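Local coordinates for protein alpha-L-arabinofuranosidase B (Aspergillus kawachii, PDB 6SXT) that hydrolyses terminal non-reducing alpha-L-arabinofuranosyl residues from arabinoxylan, arabinan and arabinogalactan side chains as a secreted retaining glycosidase of family GH54, at residues Cys15-Thr21 against Ile75-Asn81; Asn83-Pro89 against Tyr130-Thr136. All coordinates share one frame; numbering follows the deposited sequence.

Interaction 1 (Cys15-Thr21 against Ile75-Asn81)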
# COMPACT_ATOMS: atom_id res chain seq x y z
N CYS A 15 0.11 -10.67 -22.15
CA CYS A 15 0.35 -10.78 -20.71
C CYS A 15 0.76 -12.20 -20.37
O CYS A 15 0.13 -13.20 -20.84
CB CYS A 15 -0.90 -10.44 -19.91
SG CYS A 15 -1.39 -8.71 -20.17
N VAL A 16 1.76 -12.32 -19.51
CA VAL A 16 2.13 -13.58 -18.86
C VAL A 16 1.88 -13.54 -17.36
O VAL A 16 2.05 -14.57 -16.69
CB VAL A 16 3.58 -13.96 -19.19
CG1 VAL A 16 3.68 -14.25 -20.68
CG2 VAL A 16 4.56 -12.89 -18.72
N ALA A 17 1.53 -12.38 -16.82
CA ALA A 17 1.09 -12.26 -15.42
C ALA A 17 0.19 -11.04 -15.39
O ALA A 17 0.56 -10.00 -15.97
CB ALA A 17 2.28 -12.11 -14.50
N ALA A 18 -0.94 -11.14 -14.72
CA ALA A 18 -1.93 -10.04 -14.75
C ALA A 18 -2.56 -9.99 -13.36
O ALA A 18 -3.24 -10.95 -12.94
CB ALA A 18 -2.97 -10.32 -15.82
N HIS A 19 -2.32 -8.92 -12.65
CA HIS A 19 -2.64 -8.85 -11.20
C HIS A 19 -3.49 -7.60 -10.91
O HIS A 19 -3.07 -6.48 -11.23
CB HIS A 19 -1.35 -8.70 -10.43
CG HIS A 19 -0.42 -9.84 -10.57
ND1 HIS A 19 0.86 -9.68 -11.07
CD2 HIS A 19 -0.59 -11.14 -10.28
CE1 HIS A 19 1.47 -10.86 -11.07
NE2 HIS A 19 0.63 -11.79 -10.57
N SER A 20 -4.64 -7.77 -10.28
CA SER A 20 -5.43 -6.60 -9.85
C SER A 20 -6.41 -7.02 -8.78
O SER A 20 -7.07 -8.06 -8.94
CB SER A 20 -6.23 -5.97 -11.00
OG SER A 20 -6.95 -4.85 -10.49
N THR A 21 -6.55 -6.19 -7.75
CA THR A 21 -7.59 -6.35 -6.74
C THR A 21 -8.81 -5.52 -7.10
O THR A 21 -9.82 -5.65 -6.41
CB THR A 21 -7.05 -6.10 -5.34
OG1 THR A 21 -6.54 -4.76 -5.32
CG2 THR A 21 -5.99 -7.09 -4.94
N ILE A 75 -2.85 -12.31 -4.57
CA ILE A 75 -3.32 -11.57 -5.76
C ILE A 75 -3.16 -12.55 -6.91
O ILE A 75 -2.05 -12.92 -7.28
CB ILE A 75 -2.53 -10.27 -5.97
CG1 ILE A 75 -2.53 -9.37 -4.71
CG2 ILE A 75 -3.13 -9.53 -7.13
CD1 ILE A 75 -1.40 -8.38 -4.67
N TYR A 76 -4.27 -13.01 -7.45
CA TYR A 76 -4.20 -14.09 -8.46
C TYR A 76 -3.73 -13.57 -9.80
O TYR A 76 -3.96 -12.39 -10.18
CB TYR A 76 -5.58 -14.77 -8.59
CG TYR A 76 -6.00 -15.56 -7.37
CD1 TYR A 76 -5.31 -16.71 -7.00
CD2 TYR A 76 -7.05 -15.14 -6.57
CE1 TYR A 76 -5.71 -17.42 -5.88
CE2 TYR A 76 -7.42 -15.84 -5.42
CZ TYR A 76 -6.75 -17.00 -5.09
OH TYR A 76 -7.13 -17.74 -3.98
N ASP A 77 -3.02 -14.41 -10.54
CA ASP A 77 -2.64 -14.14 -11.94
C ASP A 77 -3.84 -14.46 -12.81
O ASP A 77 -4.21 -15.66 -12.92
CB ASP A 77 -1.42 -14.99 -12.26
CG ASP A 77 -1.10 -14.99 -13.73
OD1 ASP A 77 -1.53 -14.05 -14.45
OD2 ASP A 77 -0.41 -15.93 -14.14
N GLN A 78 -4.41 -13.48 -13.49
CA GLN A 78 -5.60 -13.66 -14.34
C GLN A 78 -5.24 -14.33 -15.67
O GLN A 78 -6.15 -14.71 -16.42
CB GLN A 78 -6.30 -12.33 -14.60
CG GLN A 78 -6.68 -11.63 -13.33
CD GLN A 78 -7.30 -10.28 -13.61
OE1 GLN A 78 -7.81 -10.07 -14.70
NE2 GLN A 78 -7.20 -9.35 -12.62
N SER A 79 -3.95 -14.44 -16.02
CA SER A 79 -3.50 -14.85 -17.38
C SER A 79 -3.61 -16.36 -17.55
O SER A 79 -3.53 -16.80 -18.72
CB SER A 79 -2.09 -14.39 -17.65
OG SER A 79 -1.17 -15.20 -16.95
N GLY A 80 -3.72 -17.10 -16.45
CA GLY A 80 -3.73 -18.57 -16.56
C GLY A 80 -2.35 -19.17 -16.45
O GLY A 80 -2.27 -20.39 -16.47
N ASN A 81 -1.29 -18.38 -16.28
CA ASN A 81 0.07 -18.91 -16.13
C ASN A 81 0.35 -19.40 -14.70
O ASN A 81 1.42 -19.92 -14.48
CB ASN A 81 1.13 -17.93 -16.59
CG ASN A 81 1.16 -17.74 -18.10
OD1 ASN A 81 0.70 -16.74 -18.67
ND2 ASN A 81 1.46 -18.82 -18.79
O HOH W 1 -5.82 -10.40 -10.08

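Interaction 2 (Asn83-Pro89 against Tyr130-Thr136)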
# COMPACT_ATOMS: atom_id res chain seq x y z
N ASN A 83 0.86 -17.44 -12.03
CA ASN A 83 1.85 -16.54 -11.42
C ASN A 83 1.24 -15.73 -10.27
O ASN A 83 1.42 -14.49 -10.22
CB ASN A 83 2.51 -15.65 -12.48
CG ASN A 83 3.26 -16.50 -13.47
OD1 ASN A 83 3.83 -17.53 -13.05
ND2 ASN A 83 3.34 -16.07 -14.73
N HIS A 84 0.52 -16.38 -9.38
CA HIS A 84 -0.16 -15.69 -8.26
C HIS A 84 0.87 -15.13 -7.29
O HIS A 84 1.94 -15.73 -7.05
CB HIS A 84 -1.05 -16.69 -7.53
CG HIS A 84 -1.86 -17.54 -8.43
ND1 HIS A 84 -2.68 -17.04 -9.42
CD2 HIS A 84 -2.03 -18.89 -8.42
CE1 HIS A 84 -3.30 -18.05 -10.00
NE2 HIS A 84 -2.89 -19.21 -9.43
N LEU A 85 0.60 -13.94 -6.76
CA LEU A 85 1.48 -13.30 -5.77
C LEU A 85 1.02 -13.65 -4.36
O LEU A 85 -0.16 -13.47 -4.02
CB LEU A 85 1.44 -11.79 -5.97
CG LEU A 85 1.97 -11.30 -7.28
CD1 LEU A 85 1.80 -9.79 -7.40
CD2 LEU A 85 3.42 -11.65 -7.46
N THR A 86 1.95 -14.16 -3.55
CA THR A 86 1.71 -14.60 -2.18
C THR A 86 2.70 -13.90 -1.23
O THR A 86 3.65 -13.18 -1.66
CB THR A 86 1.77 -16.14 -2.08
OG1 THR A 86 3.09 -16.53 -2.44
CG2 THR A 86 0.69 -16.81 -2.89
N GLN A 87 2.52 -14.12 0.04
CA GLN A 87 3.33 -13.45 1.09
C GLN A 87 4.81 -13.62 0.77
O GLN A 87 5.26 -14.77 0.60
CB GLN A 87 2.97 -14.03 2.45
CG GLN A 87 3.48 -13.21 3.63
CD GLN A 87 2.95 -13.75 4.94
OE1 GLN A 87 2.20 -14.76 4.98
NE2 GLN A 87 3.25 -13.07 6.05
N ALA A 88 5.58 -12.54 0.68
CA ALA A 88 6.95 -12.63 0.21
C ALA A 88 7.80 -13.24 1.33
O ALA A 88 7.71 -12.91 2.52
CB ALA A 88 7.49 -11.31 -0.19
N PRO A 89 8.74 -14.13 0.90
CA PRO A 89 9.63 -14.79 1.86
C PRO A 89 10.86 -13.98 2.20
O PRO A 89 11.30 -13.10 1.48
CB PRO A 89 10.04 -16.03 1.05
CG PRO A 89 10.12 -15.54 -0.38
CD PRO A 89 8.93 -14.59 -0.47
N TYR A 130 4.85 -8.99 -1.55
CA TYR A 130 4.36 -10.17 -2.25
C TYR A 130 5.39 -10.63 -3.29
O TYR A 130 6.19 -9.84 -3.80
CB TYR A 130 3.03 -9.89 -2.97
CG TYR A 130 1.89 -9.53 -2.04
CD1 TYR A 130 1.70 -8.24 -1.60
CD2 TYR A 130 1.00 -10.49 -1.59
CE1 TYR A 130 0.70 -7.91 -0.72
CE2 TYR A 130 -0.05 -10.19 -0.71
CZ TYR A 130 -0.19 -8.88 -0.27
OH TYR A 130 -1.18 -8.54 0.61
N ARG A 131 5.30 -11.91 -3.64
CA ARG A 131 6.30 -12.51 -4.56
C ARG A 131 5.79 -13.78 -5.17
O ARG A 131 4.90 -14.45 -4.57
CB ARG A 131 7.59 -12.78 -3.77
CG ARG A 131 8.81 -13.08 -4.59
CD ARG A 131 10.10 -12.93 -3.75
NE ARG A 131 11.22 -12.82 -4.63
CZ ARG A 131 12.20 -11.97 -4.52
NH1 ARG A 131 12.29 -11.19 -3.44
NH2 ARG A 131 13.11 -11.88 -5.46
N ASN A 132 6.38 -14.13 -6.31
CA ASN A 132 6.23 -15.49 -6.89
C ASN A 132 7.60 -15.84 -7.46
O ASN A 132 7.99 -15.22 -8.43
CB ASN A 132 5.14 -15.59 -7.93
CG ASN A 132 4.90 -17.03 -8.37
OD1 ASN A 132 5.86 -17.79 -8.50
ND2 ASN A 132 3.66 -17.42 -8.53
N ASN A 133 8.31 -16.75 -6.79
CA ASN A 133 9.64 -17.21 -7.26
C ASN A 133 9.55 -18.44 -8.17
O ASN A 133 10.63 -18.92 -8.58
CB ASN A 133 10.55 -17.46 -6.06
CG ASN A 133 11.03 -16.17 -5.43
OD1 ASN A 133 11.17 -15.15 -6.11
ND2 ASN A 133 11.31 -16.20 -4.13
N GLU A 134 8.37 -18.93 -8.45
CA GLU A 134 8.17 -20.10 -9.35
C GLU A 134 7.32 -19.72 -10.57
O GLU A 134 6.34 -20.39 -10.87
CB GLU A 134 7.55 -21.22 -8.52
CG GLU A 134 8.45 -21.64 -7.37
CD GLU A 134 7.90 -22.72 -6.44
OE1 GLU A 134 6.74 -23.14 -6.63
OE2 GLU A 134 8.64 -23.12 -5.52
N ALA A 135 7.58 -18.56 -11.13
CA ALA A 135 6.75 -17.97 -12.18
C ALA A 135 7.07 -18.63 -13.50
O ALA A 135 8.22 -19.08 -13.71
CB ALA A 135 6.99 -16.48 -12.27
N THR A 136 6.07 -18.76 -14.34
CA THR A 136 6.29 -19.34 -15.67
C THR A 136 5.81 -18.38 -16.74
O THR A 136 4.87 -17.58 -16.54
CB THR A 136 5.73 -20.76 -15.69
OG1 THR A 136 4.36 -20.59 -15.47
CG2 THR A 136 6.26 -21.64 -14.58
O HOH W 2 3.55 -20.26 -12.55
O HOH W 3 3.30 -17.31 -5.11
O HOH W 4 6.07 -15.67 -2.27
O HOH W 5 10.99 -11.66 -0.85

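Interaction 1 (Cys15-Thr21 against Ile75-Asn81)
A chi1 of 169° points the Asp77 carboxylate away from its own N and toward the backbone of Ala18, while Ser79, its OG held between N and carbonyl carbon (chi1 75°), turns its hydroxyl back to Asp77 OD1. That oxygen takes three bonds: Ala18 N at 3.0 Å and Ser79 N at 2.9 Å come from opposite faces of the carboxylate, and Ser79 OG at 2.8 Å lies on the syn side, near the plane. The other oxygen, OD2, is bonded by Asn83 N, so both ends of the buried carboxylate are fixed. Gln78 N also bonds Ala18 O at 2.8 Å. A water bridges Ser20 N, Tyr76 O and Gln78 NE2, while Gln78 OE1 turns to Leu25 N. Ile75 CG2 meets His19 CB at 3.8 Å, and the edge of the His19 ring brings CD2 to 3.6 Å from Tyr76 O. On its other flank strand 15-20 pairs with strand 288-296, Val16 and Ala17 forming a classic bulge opposite Met295. Across from it, residues 77-80 make a type I turn fastened by an Asx turn at Asp77 and followed by an ST turn at Ser79.

Interaction 2 (Asn83-Pro89 against Tyr130-Thr136)
Asn83 OD1 is gripped by Thr136 N at 2.9 Å and by a water that also bonds Thr136 OG1. From the other end of the same amide, ND2 gives a nearly straight bond of 2.8 Å to Thr136 O, almost exactly in the amide plane, so the side chain reads both backbone polar groups of one residue and its rotation is fixed; ND2 also bonds Val16 O. Asn132 has its CG anti to the backbone N (chi1 -173°), which carries the amide across to His84: ND2 donates to His84 O at 2.8 Å, tilted from the carbonyl plane, while OD1 accepts from Glu134 N in an Asx turn. Strand 86-87 forms the edge of a four-stranded antiparallel sheet and pairs with 130-132, which has strand 273-276 on its other side. Thr86 and Arg131 are the hydrogen-bonded pair: Thr86 N to Arg131 O, 3.1 Å, and Arg131 N to Thr86 O, 2.9 Å. Leu85 CB packs on Tyr130 CB, and Tyr130 OH continues to Ile72 O and Ala105 N. The extended Arg131 chain crosses the Pro89 ring at about a right angle, Arg131 CD 3.9 Å from Pro89 CD; its NE bonds Asn133 OD1, and NH2 reaches Glu168 O and the carbonyl of Gly280, a substrate-binding residue.

The two contacts follow one another along the chain, residues 15-21 with 75-81 and then 83-89 with 130-136, all within the catalytic domain, their centres about 11 Å apart. They are joined at Asn83, just beyond the turn of interaction 1 and shared by both contacts; its O takes a bond from His19 NE2. The run from strand 70-75 to strand 86-87 therefore leads from the four-stranded sheet of 70-75, past strand 15-20 of the nine-stranded sheet, into the separate four-stranded sheet of 86-87 and 130-132. Interaction 1 lies away from the annotated sites, whereas in interaction 2 the side chain of Arg131 is about 7 Å from that of the proton donor Asp281.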